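Fructose 1-phosphate kinase (Staphylococcus aureus, PDB 2JG5) probably catalyses the ATP-dependent phosphorylation of fructose 1-phosphate to fructose 1,6-bisphosphate, as a member of the PfkB family of carbohydrate kinases. Local coordinates at residues Gly222-Asp227 / Ser231-Asn236; Ser264-Phe269 / Val298-Leu303; Asp183-Met188 / Arg204-Lys209; Val159-Lys164 / Ser250-Met255; Lys47-Glu52 / Asp289-Ile294. One frame throughout, in Å; residues are numbered along the deposited sequence.

Contact 4 lies nearest the centre of the chain, where a strand of the main parallel sheet meets helix 247-260; the other four are centred about 16 to 20 Å from that centre. Contacts 1 and 2 share one antiparallel sheet, with strand 230-235 paired to 223-226 on one side and to 299-303 on the other. Contact 3 packs two helices near that sheet and reaches contact 1 through Arg204. Contact 5 joins helices far apart in sequence, and its Leu49 touches the helix of contact 4. Contact 2 is only partly buried, the others buried. Backbone bonds rule contact 1; contacts 2, 3 and 5 rest on apolar packing, and contact 4 sets a methyl beside a buried carboxylate.

Contact 1. Residues Gly222-Asp227 / Ser231-Asn236; sequences GAIYID and SIKAVN
Ser231 faces Ile226 as a non-hydrogen-bonded pair in the hairpin of strands 223-226 and 230-235, its CB 3.4 Å from Tyr225 O. Its OG, on the face it shares with Ile224 and Lys233, bonds to Asp304 outside the hairpin. Ile232 pairs with Tyr225 as a hydrogen-bonded pair: Ile232 N gives to Tyr225 O at 2.8 Å, and Tyr225 N answers to Ile232 O at 2.9 Å. On the opposite face Ile232 CD1 approaches Tyr225 CD2 obliquely at 3.7 Å, while the ring hydroxyl makes a weak bond to Asp227 OD1. Ile232 O also receives a CA-H contact from Ile224. Lys233 bends at chi2 (64°), which brings CD across the Ile224 side chain, 3.5 Å from its CG1; NZ carries on to a long, weak ion pair with Asp196. Ala234 N gives to Ala223 O at 3.0 Å, and Ala223 N returns a bond to Ala234 O at 3.2 Å. Gly222 CA closes on the same Ala234 O, an approach open to it because it has no side chain, and that oxygen meets both an N-H and a CA-H. Asn236 then folds back to set OD1 3.2 Å from Gly222 CA. Four backbone bonds fix the register; of the pairs that lack them, Ile224 and Lys233 pack while Ile226 and Ser231 approach only loosely. Both faces are covered, that of Tyr225 and Ile232 by helix 265-280 and that of Ile224, Ile226 and Ser231 by helix 196-208, the second being the more mixed in chemistry.

Contact 2. Residues Ser264-Phe269 / Val298-Leu303; sequences SIEKAF and VTISVL. Unlike the reference sequence in segment 264-269: Ser264 (reference Thr).
Ile300, on the outermost strand 299-303 of the antiparallel sheet, packs against Glu266 and Phe269, three residues apart in the first turns of helix 265-280. Just before the helix, Ser264 (the reference sequence has Thr) is its N-cap: Lys267 N gives to Ser264 OG at 2.9 Å in a nearly straight bond, 168° at the hydrogen. This capping holds the turn that presents Glu266. The first touching residue is Glu266 itself, whose CB lies 4.1 Å from Ile300 CG2 while its carbonyl O meets Ile300 CG1 at 4.0 Å. CB points to the strand, and the bend at chi2 (87°) leads the carboxylate off toward Ser264. Phe269 follows, its CG anti to the backbone N (chi1 -178°), with CD2 of the ring 4.0 Å from Ile300 CD1 and the methyl set obliquely to it. The same ring also packs on Ala234 of the adjoining strand and Ala223 of the next. Beyond it, Gln270 NE2 bonds to Val298 O and ties helix to strand by a polar route. The contact is thus an apolar seam: one branched side chain spreads CG2, CG1 and CD1 over a glutamate's carbon stem, a helix carbonyl and an aromatic ring, and the carboxylate lies on the helix side, with a weak bond from Ser264 OG to OE1.

Contact 3. Residues Asp183-Met188 / Arg204-Lys209; sequences DELEVM and RLLVDK
Met188 N gives to Glu184 O at 2.8 Å, a backbone bond in the last turn of helix 182-188 that holds Met188 one turn on from Leu185, the two residues facing Leu206. The arrangement is a helix-helix packing in the ribokinase-like fold, in which helix 182-188 and the end of helix 196-208 meet through one side chain reaching from the second helix to two of the first. In Leu206, chi1 (-73°) carries CG toward helix 182-188, and chi2 (169°) then spreads CD1 and CD2 over Leu185 and Met188. Its CD1 touches Leu185 CD2 at 3.6 Å, the two leucines crossing at a slant. Its CD2 lies 3.8 Å from Met188 SD, and here the side chains are nearly perpendicular. The methionine runs extended beyond CG (chi2 -173°), which carries the sulfur out to the leucine. The helix of Leu206 is kept in form there by Asp208 N bonding to Arg204 O at 2.9 Å. Leu206 also touches Leu171, Phe189 and Val214, and Leu185 touches Val216, so the packing extends onto strand 214-217. Arg204 links this helix to the hairpin through Asp227 O and to the C-terminal tail through a salt bridge with Asp304. Glu184 stands three residues after Asn181, in the spacing of the family's NXXE motif, and Glu184 N bonds to Asn181 OD1; the Glu184 side chain does not touch residues 204-209. The sulfur sits against both branches of the leucine, with Met188 SD also 4.1 Å from Leu206 CD1.

Contact 4. Residues Val159-Lys164 / Ser250-Met255; sequences VVDAEK and STVAGM
Val252 CG1, on helix 247-260, meets Val159 CG1 of strand 157-161 at 4.1 Å in the purely apolar part of the contact. This methyl is anti to the backbone N of Val252 (chi1 163°), and the two valines lie alongside, pointing opposite ways. The mixed contact is next to it. Val252 CG2 rests against the side chain of Asp161, 4.0 Å from CB and 3.9 Å from OD2, a methyl placed beside a carboxylate. Polar bonding of that carboxylate goes to a third element, for Asp161 OD2 forms a salt bridge with Lys38 of helix 38-48. Ile130 and Val42 enclose Val252 further, from strand 128-132 and from helix 38-48. This is the helix-on-sheet packing of the ribokinase-like fold, at the centre of the chain; the helix starts within the glycine-rich GSGD sequence that in this family shapes the anion hole near the phosphate-transfer site. Both valines and the aspartate are buried: the carboxylate is paired with Lys38, while the methyl of Val252 gives Asp161 a nonpolar neighbour on one side.

Contact 5. Residues Lys47-Glu52 / Asp289-Ile294; sequences KTLDVE and DAIEKI
Ile291 CD1 is met by two side chains, Leu49 CD2 and Thr48 CG2, each 4.0 Å away, where the end of helix 38-48 and the residue after it pack on helix 288-295. The first helix finishes in a Schellman motif, whose residue of positive phi is Asp50 (phi 74°). The leucine and isoleucine side chains run crosswise, and Leu49 CD2 also comes within 4.1 Å of Ile291 CG2, so a single leucine methyl bridges two branches of the isoleucine. Thr48 lies more aslant and offers its methyl, CG2 being anti to the backbone N (OG1 chi1 -59°), while its hydroxyl OG1 turns back to bond with Arg44 O in its own helix. One shell out, the chain reversal sets Leu49: Asp50 N bonds to Lys47 O at 2.8 Å and turns the backbone away after Leu49, leaving that side chain to reach the partner helix. The other methyl, Leu49 CD1, goes toward Ala253 of helix 247-260, where the leucine also touches Ala257, and Ile291 is backed by Cys275 of helix 265-280 and by Ala286. The second shell is charged. Arg288 forms salt bridges with Asp50 OD2 and with Glu292 OE2, and so joins the turn of one segment to the helix of the other beside the apolar patch. A further pair lies within the first segment: Lys47, bent at chi2 (62°), forms a salt bridge with Glu52, Lys47 NZ standing 3.4 Å from Glu52 OE2.

Contact 1. Residues Gly222-Asp227 / Ser231-Asn236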
# COMPACT_ATOMS: atom_id res chain seq x y z
N GLY A 222 20.44 23.47 18.54
CA GLY A 222 21.51 23.45 17.56
C GLY A 222 22.29 22.15 17.52
O GLY A 222 21.72 21.07 17.67
N ALA A 223 23.59 22.26 17.30
CA ALA A 223 24.46 21.09 17.16
C ALA A 223 25.91 21.46 17.43
O ALA A 223 26.28 22.63 17.39
CB ALA A 223 24.32 20.47 15.76
N ILE A 224 26.72 20.45 17.71
CA ILE A 224 28.15 20.66 17.88
C ILE A 224 28.93 19.73 16.96
O ILE A 224 28.70 18.52 16.94
CB ILE A 224 28.60 20.52 19.35
CG1 ILE A 224 27.94 21.61 20.21
CG2 ILE A 224 30.14 20.57 19.44
CD1 ILE A 224 28.18 21.49 21.67
N TYR A 225 29.84 20.33 16.20
CA TYR A 225 30.76 19.57 15.38
C TYR A 225 32.04 19.41 16.19
O TYR A 225 32.52 20.38 16.78
CB TYR A 225 31.04 20.31 14.07
CG TYR A 225 32.18 19.71 13.28
CD1 TYR A 225 31.95 18.75 12.29
CD2 TYR A 225 33.49 20.09 13.54
CE1 TYR A 225 33.00 18.21 11.57
CE2 TYR A 225 34.55 19.55 12.83
CZ TYR A 225 34.30 18.61 11.85
OH TYR A 225 35.35 18.09 11.16
N ILE A 226 32.58 18.19 16.23
CA ILE A 226 33.85 17.93 16.93
C ILE A 226 34.88 17.25 16.02
O ILE A 226 34.59 16.22 15.40
CB ILE A 226 33.68 17.08 18.23
CG1 ILE A 226 32.61 17.66 19.16
CG2 ILE A 226 35.01 16.98 18.98
CD1 ILE A 226 31.22 17.09 18.93
N ASP A 227 36.08 17.84 15.99
CA ASP A 227 37.24 17.41 15.20
C ASP A 227 38.35 17.03 16.16
O ASP A 227 38.22 17.23 17.37
CB ASP A 227 37.75 18.64 14.45
CG ASP A 227 38.00 18.38 13.00
OD1 ASP A 227 37.62 17.29 12.52
OD2 ASP A 227 38.54 19.29 12.36
N SER A 231 36.34 22.31 17.67
CA SER A 231 34.92 22.05 17.86
C SER A 231 34.10 23.29 17.54
O SER A 231 34.51 24.40 17.82
CB SER A 231 34.61 21.51 19.26
OG SER A 231 35.01 22.43 20.25
N ILE A 232 32.93 23.10 16.93
CA ILE A 232 32.13 24.23 16.47
C ILE A 232 30.71 24.17 17.04
O ILE A 232 30.11 23.09 17.17
CB ILE A 232 32.08 24.32 14.92
CG1 ILE A 232 33.50 24.43 14.35
CG2 ILE A 232 31.24 25.53 14.44
CD1 ILE A 232 33.69 23.73 13.03
N LYS A 233 30.20 25.34 17.40
CA LYS A 233 28.83 25.43 17.89
C LYS A 233 27.93 26.09 16.86
O LYS A 233 28.19 27.22 16.42
CB LYS A 233 28.76 26.17 19.23
CG LYS A 233 27.36 26.29 19.83
CD LYS A 233 26.77 24.93 20.19
CE LYS A 233 25.29 25.03 20.51
NZ LYS A 233 25.05 25.57 21.88
N ALA A 234 26.90 25.37 16.46
CA ALA A 234 25.85 25.93 15.61
C ALA A 234 24.61 26.20 16.46
O ALA A 234 24.22 25.38 17.31
CB ALA A 234 25.52 25.00 14.48
N VAL A 235 24.00 27.35 16.23
CA VAL A 235 22.77 27.71 16.92
C VAL A 235 21.73 28.11 15.86
O VAL A 235 21.94 29.06 15.10
CB VAL A 235 23.01 28.84 17.95
CG1 VAL A 235 21.74 29.59 18.26
CG2 VAL A 235 23.64 28.29 19.23
N ASN A 236 20.63 27.37 15.79
CA ASN A 236 19.60 27.65 14.80
C ASN A 236 18.53 28.61 15.31
O ASN A 236 18.31 28.71 16.53
CB ASN A 236 18.98 26.34 14.25
CG ASN A 236 18.53 25.38 15.35
OD1 ASN A 236 19.17 24.35 15.58
ND2 ASN A 236 17.43 25.69 16.01

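Contact 2. Residues Ser264-Phe269 / Val298-Leu303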
# COMPACT_ATOMS: atom_id res chain seq x y z
N SER A 264 33.97 25.19 3.55
CA SER A 264 34.74 24.98 4.77
C SER A 264 33.96 24.07 5.69
O SER A 264 32.72 24.01 5.62
CB SER A 264 35.00 26.31 5.48
OG SER A 264 33.83 26.72 6.18
N ILE A 265 34.66 23.37 6.58
CA ILE A 265 34.01 22.60 7.62
C ILE A 265 32.91 23.44 8.30
O ILE A 265 31.77 22.99 8.43
CB ILE A 265 35.05 22.01 8.63
CG1 ILE A 265 35.49 20.63 8.14
CG2 ILE A 265 34.46 21.86 10.02
CD1 ILE A 265 36.92 20.28 8.54
N GLU A 266 33.26 24.68 8.67
CA GLU A 266 32.35 25.59 9.37
C GLU A 266 31.08 25.90 8.59
O GLU A 266 29.97 25.82 9.13
CB GLU A 266 33.05 26.92 9.71
CG GLU A 266 34.10 26.85 10.81
CD GLU A 266 35.50 26.47 10.30
OE1 GLU A 266 35.66 26.20 9.09
OE2 GLU A 266 36.44 26.45 11.13
N LYS A 267 31.24 26.26 7.32
CA LYS A 267 30.09 26.61 6.50
C LYS A 267 29.28 25.39 6.10
O LYS A 267 28.05 25.47 6.02
CB LYS A 267 30.53 27.41 5.27
CG LYS A 267 31.04 28.80 5.62
CD LYS A 267 29.88 29.76 5.79
CE LYS A 267 30.31 31.04 6.47
NZ LYS A 267 29.40 32.13 6.06
N ALA A 268 29.96 24.27 5.87
CA ALA A 268 29.30 22.99 5.60
C ALA A 268 28.43 22.61 6.79
O ALA A 268 27.29 22.17 6.61
CB ALA A 268 30.32 21.91 5.33
N PHE A 269 28.96 22.81 7.99
CA PHE A 269 28.26 22.53 9.24
C PHE A 269 27.06 23.47 9.40
O PHE A 269 25.95 23.01 9.71
CB PHE A 269 29.22 22.64 10.43
CG PHE A 269 28.59 22.32 11.78
CD1 PHE A 269 27.88 21.13 11.98
CD2 PHE A 269 28.75 23.19 12.85
CE1 PHE A 269 27.31 20.83 13.22
CE2 PHE A 269 28.21 22.89 14.11
CZ PHE A 269 27.48 21.72 14.29
N VAL A 298 21.69 30.96 11.03
CA VAL A 298 22.43 30.03 11.88
C VAL A 298 23.75 30.69 12.27
O VAL A 298 24.51 31.16 11.42
CB VAL A 298 22.67 28.66 11.17
CG1 VAL A 298 23.57 27.75 12.01
CG2 VAL A 298 21.34 27.97 10.89
N THR A 299 23.99 30.75 13.57
CA THR A 299 25.25 31.28 14.08
C THR A 299 26.28 30.16 14.23
O THR A 299 25.96 29.04 14.64
CB THR A 299 25.04 31.98 15.42
OG1 THR A 299 24.03 32.98 15.25
CG2 THR A 299 26.33 32.65 15.88
N ILE A 300 27.52 30.49 13.87
CA ILE A 300 28.66 29.57 13.95
C ILE A 300 29.70 30.15 14.89
O ILE A 300 30.09 31.31 14.77
CB ILE A 300 29.26 29.32 12.53
CG1 ILE A 300 28.33 28.43 11.68
CG2 ILE A 300 30.70 28.76 12.59
CD1 ILE A 300 27.91 27.11 12.32
N SER A 301 30.14 29.33 15.84
CA SER A 301 31.17 29.75 16.79
C SER A 301 32.14 28.62 17.04
O SER A 301 31.75 27.45 17.13
CB SER A 301 30.52 30.15 18.11
OG SER A 301 29.58 31.19 17.89
N VAL A 302 33.42 28.97 17.13
CA VAL A 302 34.44 28.00 17.53
C VAL A 302 34.33 27.84 19.05
O VAL A 302 34.33 28.83 19.79
CB VAL A 302 35.87 28.44 17.11
CG1 VAL A 302 36.90 27.45 17.60
CG2 VAL A 302 35.97 28.56 15.60
N LEU A 303 34.19 26.59 19.49
CA LEU A 303 34.16 26.27 20.91
C LEU A 303 35.58 26.13 21.44
O LEU A 303 35.92 26.75 22.45
CB LEU A 303 33.35 24.98 21.15
CG LEU A 303 31.83 25.16 21.16
CD1 LEU A 303 31.13 23.84 21.02
CD2 LEU A 303 31.41 25.85 22.43

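Contact 3. Residues Asp183-Met188 / Arg204-Lys209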
# COMPACT_ATOMS: atom_id res chain seq x y z
N ASP A 183 21.75 12.45 23.92
CA ASP A 183 21.25 11.37 24.78
C ASP A 183 22.00 10.05 24.56
O ASP A 183 22.25 9.31 25.50
CB ASP A 183 19.72 11.22 24.65
CG ASP A 183 18.96 12.49 25.11
OD1 ASP A 183 19.40 13.18 26.06
OD2 ASP A 183 17.89 12.78 24.52
N GLU A 184 22.38 9.78 23.31
CA GLU A 184 23.23 8.63 23.01
C GLU A 184 24.63 8.73 23.61
O GLU A 184 25.18 7.73 24.07
CB GLU A 184 23.29 8.38 21.50
CG GLU A 184 22.02 7.74 20.97
CD GLU A 184 21.93 7.74 19.46
OE1 GLU A 184 22.40 8.69 18.81
OE2 GLU A 184 21.36 6.77 18.91
N LEU A 185 25.19 9.95 23.62
CA LEU A 185 26.45 10.24 24.31
C LEU A 185 26.36 9.87 25.77
O LEU A 185 27.27 9.23 26.31
CB LEU A 185 26.81 11.73 24.21
CG LEU A 185 27.48 12.30 22.96
CD1 LEU A 185 27.77 13.78 23.18
CD2 LEU A 185 28.77 11.56 22.63
N GLU A 186 25.26 10.28 26.41
CA GLU A 186 24.99 9.98 27.82
C GLU A 186 24.94 8.48 28.10
O GLU A 186 25.41 8.03 29.14
CB GLU A 186 23.69 10.64 28.29
CG GLU A 186 23.77 12.15 28.43
CD GLU A 186 22.75 12.71 29.41
OE1 GLU A 186 21.83 11.96 29.84
OE2 GLU A 186 22.87 13.91 29.75
N VAL A 187 24.36 7.71 27.17
CA VAL A 187 24.31 6.26 27.32
C VAL A 187 25.69 5.65 27.06
O VAL A 187 26.19 4.87 27.86
CB VAL A 187 23.23 5.61 26.43
CG1 VAL A 187 23.20 4.09 26.65
CG2 VAL A 187 21.85 6.20 26.72
N MET A 188 26.30 6.02 25.93
CA MET A 188 27.63 5.55 25.55
C MET A 188 28.60 5.63 26.71
O MET A 188 29.07 4.61 27.19
CB MET A 188 28.20 6.39 24.40
CG MET A 188 27.64 6.10 23.02
SD MET A 188 28.60 7.06 21.84
CE MET A 188 27.61 6.97 20.34
N ARG A 204 34.99 14.21 21.34
CA ARG A 204 36.38 14.04 20.94
C ARG A 204 36.95 12.70 21.39
O ARG A 204 37.92 12.20 20.80
CB ARG A 204 37.25 15.20 21.45
CG ARG A 204 38.60 15.30 20.75
CD ARG A 204 39.24 16.66 20.96
NE ARG A 204 38.62 17.69 20.13
CZ ARG A 204 38.53 18.97 20.46
NH1 ARG A 204 37.94 19.82 19.63
NH2 ARG A 204 39.02 19.41 21.62
N LEU A 205 36.36 12.10 22.42
CA LEU A 205 36.74 10.75 22.83
C LEU A 205 36.31 9.76 21.75
O LEU A 205 36.96 8.75 21.51
CB LEU A 205 36.14 10.40 24.19
CG LEU A 205 36.64 11.21 25.40
CD1 LEU A 205 35.77 10.94 26.61
CD2 LEU A 205 38.10 10.93 25.74
N LEU A 206 35.21 10.07 21.08
CA LEU A 206 34.74 9.29 19.93
C LEU A 206 35.68 9.43 18.73
O LEU A 206 35.92 8.47 18.02
CB LEU A 206 33.32 9.71 19.55
CG LEU A 206 32.23 9.24 20.52
CD1 LEU A 206 30.93 9.94 20.19
CD2 LEU A 206 32.09 7.70 20.47
N VAL A 207 36.19 10.64 18.53
CA VAL A 207 37.24 10.92 17.55
C VAL A 207 38.54 10.16 17.87
O VAL A 207 39.28 9.76 16.95
CB VAL A 207 37.49 12.45 17.44
CG1 VAL A 207 38.58 12.77 16.41
CG2 VAL A 207 36.21 13.18 17.06
N ASP A 208 38.82 9.94 19.15
CA ASP A 208 39.97 9.13 19.56
C ASP A 208 39.78 7.66 19.22
O ASP A 208 40.73 6.97 18.85
CB ASP A 208 40.26 9.28 21.06
CG ASP A 208 40.73 10.67 21.43
OD1 ASP A 208 41.22 11.40 20.54
OD2 ASP A 208 40.63 11.04 22.62
N LYS A 209 38.54 7.18 19.35
CA LYS A 209 38.20 5.79 19.05
C LYS A 209 38.18 5.49 17.54
O LYS A 209 38.11 4.32 17.15
CB LYS A 209 36.87 5.38 19.70
CG LYS A 209 36.66 5.95 21.10
CD LYS A 209 36.08 4.94 22.06
CE LYS A 209 37.19 4.26 22.86
NZ LYS A 209 36.67 3.13 23.68

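Contact 4. Residues Val159-Lys164 / Ser250-Met255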
# COMPACT_ATOMS: atom_id res chain seq x y z
N VAL A 159 30.16 7.77 5.92
CA VAL A 159 29.30 8.58 6.78
C VAL A 159 28.20 7.71 7.38
O VAL A 159 27.49 7.00 6.66
CB VAL A 159 28.67 9.73 5.99
CG1 VAL A 159 27.74 10.53 6.86
CG2 VAL A 159 29.76 10.61 5.37
N VAL A 160 28.05 7.76 8.70
CA VAL A 160 27.07 6.93 9.38
C VAL A 160 26.11 7.75 10.22
O VAL A 160 26.51 8.61 11.01
CB VAL A 160 27.77 5.85 10.25
CG1 VAL A 160 26.76 5.13 11.16
CG2 VAL A 160 28.51 4.86 9.38
N ASP A 161 24.82 7.46 10.03
CA ASP A 161 23.77 7.97 10.90
C ASP A 161 22.91 6.77 11.35
O ASP A 161 22.02 6.32 10.63
CB ASP A 161 22.95 9.03 10.16
CG ASP A 161 21.85 9.62 11.02
OD1 ASP A 161 21.91 9.52 12.26
OD2 ASP A 161 20.91 10.21 10.43
N ALA A 162 23.21 6.26 12.53
CA ALA A 162 22.59 5.03 13.03
C ALA A 162 22.39 5.06 14.55
O ALA A 162 22.79 6.01 15.21
CB ALA A 162 23.43 3.81 12.61
N GLU A 163 21.77 4.02 15.10
CA GLU A 163 21.64 3.84 16.55
C GLU A 163 23.03 3.73 17.16
O GLU A 163 23.99 3.35 16.46
CB GLU A 163 20.84 2.57 16.87
CG GLU A 163 19.40 2.54 16.35
CD GLU A 163 18.88 1.10 16.15
OE1 GLU A 163 18.56 0.73 14.99
OE2 GLU A 163 18.81 0.34 17.14
N LYS A 164 23.14 4.05 18.45
CA LYS A 164 24.44 4.17 19.13
C LYS A 164 25.42 3.02 18.89
O LYS A 164 26.57 3.28 18.50
CB LYS A 164 24.27 4.46 20.64
CG LYS A 164 23.57 3.36 21.45
CD LYS A 164 23.28 3.81 22.89
CE LYS A 164 21.87 4.39 23.06
NZ LYS A 164 20.80 3.34 22.97
N SER A 250 18.40 15.46 6.91
CA SER A 250 18.66 16.73 6.24
C SER A 250 19.95 17.37 6.74
O SER A 250 20.68 17.97 5.96
CB SER A 250 17.49 17.68 6.46
OG SER A 250 16.31 17.14 5.91
N THR A 251 20.21 17.23 8.04
CA THR A 251 21.47 17.65 8.65
C THR A 251 22.64 16.89 8.01
O THR A 251 23.63 17.50 7.59
CB THR A 251 21.45 17.42 10.18
OG1 THR A 251 20.34 18.13 10.75
CG2 THR A 251 22.75 17.90 10.84
N VAL A 252 22.51 15.56 7.93
CA VAL A 252 23.55 14.75 7.31
C VAL A 252 23.77 15.18 5.85
O VAL A 252 24.90 15.40 5.45
CB VAL A 252 23.24 13.24 7.40
CG1 VAL A 252 24.10 12.44 6.40
CG2 VAL A 252 23.43 12.74 8.81
N ALA A 253 22.69 15.32 5.08
CA ALA A 253 22.76 15.78 3.68
C ALA A 253 23.39 17.17 3.52
O ALA A 253 24.16 17.40 2.61
CB ALA A 253 21.37 15.74 3.01
N GLY A 254 23.06 18.09 4.42
CA GLY A 254 23.65 19.43 4.41
C GLY A 254 25.16 19.40 4.56
O GLY A 254 25.89 20.10 3.84
N MET A 255 25.63 18.56 5.49
CA MET A 255 27.06 18.46 5.79
C MET A 255 27.83 17.84 4.63
O MET A 255 28.87 18.36 4.22
CB MET A 255 27.29 17.65 7.07
CG MET A 255 28.74 17.66 7.55
SD MET A 255 29.24 19.24 8.28
CE MET A 255 31.01 18.96 8.45

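Contact 5. Residues Lys47-Glu52 / Asp289-Ile294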
# COMPACT_ATOMS: atom_id res chain seq x y z
N LYS A 47 19.82 16.42 -3.30
CA LYS A 47 19.23 16.87 -4.57
C LYS A 47 18.72 18.31 -4.56
O LYS A 47 19.02 19.08 -5.48
CB LYS A 47 18.11 15.93 -5.03
CG LYS A 47 17.63 16.19 -6.45
CD LYS A 47 18.77 15.98 -7.45
CE LYS A 47 18.49 16.68 -8.78
NZ LYS A 47 19.51 16.26 -9.78
N THR A 48 17.94 18.64 -3.53
CA THR A 48 17.49 20.01 -3.24
C THR A 48 18.69 20.99 -3.21
O THR A 48 18.54 22.17 -3.52
CB THR A 48 16.73 20.04 -1.87
OG1 THR A 48 15.59 19.17 -1.92
CG2 THR A 48 16.26 21.42 -1.52
N LEU A 49 19.87 20.49 -2.85
CA LEU A 49 21.08 21.30 -2.75
C LEU A 49 21.92 21.24 -4.01
O LEU A 49 23.01 21.83 -4.06
CB LEU A 49 21.92 20.87 -1.53
CG LEU A 49 21.28 21.06 -0.14
CD1 LEU A 49 22.05 20.25 0.90
CD2 LEU A 49 21.22 22.53 0.24
N ASP A 50 21.41 20.55 -5.02
CA ASP A 50 22.09 20.44 -6.33
C ASP A 50 23.29 19.50 -6.28
O ASP A 50 24.31 19.76 -6.92
CB ASP A 50 22.53 21.82 -6.87
CG ASP A 50 21.36 22.70 -7.27
OD1 ASP A 50 20.39 22.18 -7.88
OD2 ASP A 50 21.42 23.92 -7.02
N VAL A 51 23.18 18.43 -5.51
CA VAL A 51 24.29 17.50 -5.38
C VAL A 51 23.82 16.10 -5.70
O VAL A 51 22.87 15.59 -5.09
CB VAL A 51 24.96 17.57 -3.98
CG1 VAL A 51 26.05 16.51 -3.85
CG2 VAL A 51 25.58 18.96 -3.74
N GLU A 52 24.49 15.49 -6.68
CA GLU A 52 24.18 14.14 -7.13
C GLU A 52 24.49 13.09 -6.07
O GLU A 52 25.35 13.28 -5.20
CB GLU A 52 24.90 13.77 -8.43
CG GLU A 52 24.65 14.71 -9.61
CD GLU A 52 23.18 14.82 -9.99
OE1 GLU A 52 22.39 13.88 -9.72
OE2 GLU A 52 22.82 15.87 -10.56
N ASP A 289 15.04 27.25 -0.82
CA ASP A 289 14.89 28.62 -0.32
C ASP A 289 14.69 28.70 1.18
O ASP A 289 15.08 29.69 1.80
CB ASP A 289 13.76 29.35 -1.04
CG ASP A 289 14.06 29.61 -2.51
OD1 ASP A 289 15.10 29.10 -3.00
OD2 ASP A 289 13.26 30.31 -3.16
N ALA A 290 14.08 27.67 1.77
CA ALA A 290 13.96 27.58 3.23
C ALA A 290 15.34 27.37 3.85
O ALA A 290 15.66 27.96 4.88
CB ALA A 290 13.00 26.48 3.63
N ILE A 291 16.14 26.52 3.21
CA ILE A 291 17.49 26.21 3.67
C ILE A 291 18.37 27.46 3.64
O ILE A 291 19.03 27.77 4.64
CB ILE A 291 18.13 25.06 2.83
CG1 ILE A 291 17.41 23.73 3.12
CG2 ILE A 291 19.64 24.97 3.10
CD1 ILE A 291 17.67 22.62 2.08
N GLU A 292 18.38 28.16 2.51
CA GLU A 292 19.22 29.35 2.33
C GLU A 292 18.81 30.48 3.26
O GLU A 292 19.67 31.14 3.86
CB GLU A 292 19.16 29.86 0.89
CG GLU A 292 19.66 28.86 -0.14
CD GLU A 292 21.07 28.37 0.13
OE1 GLU A 292 21.88 29.15 0.67
OE2 GLU A 292 21.37 27.21 -0.21
N LYS A 293 17.51 30.69 3.38
CA LYS A 293 16.94 31.65 4.31
C LYS A 293 17.45 31.36 5.71
O LYS A 293 17.89 32.27 6.41
CB LYS A 293 15.41 31.55 4.29
CG LYS A 293 14.67 32.60 5.11
CD LYS A 293 13.26 32.82 4.55
CE LYS A 293 13.29 33.58 3.21
NZ LYS A 293 11.94 33.73 2.59
N ILE A 294 17.44 30.09 6.09
CA ILE A 294 17.77 29.68 7.45
C ILE A 294 19.27 29.74 7.80
O ILE A 294 19.61 30.11 8.92
CB ILE A 294 17.13 28.32 7.83
CG1 ILE A 294 15.62 28.51 8.01
CG2 ILE A 294 17.78 27.73 9.09
CD1 ILE A 294 14.93 27.43 8.79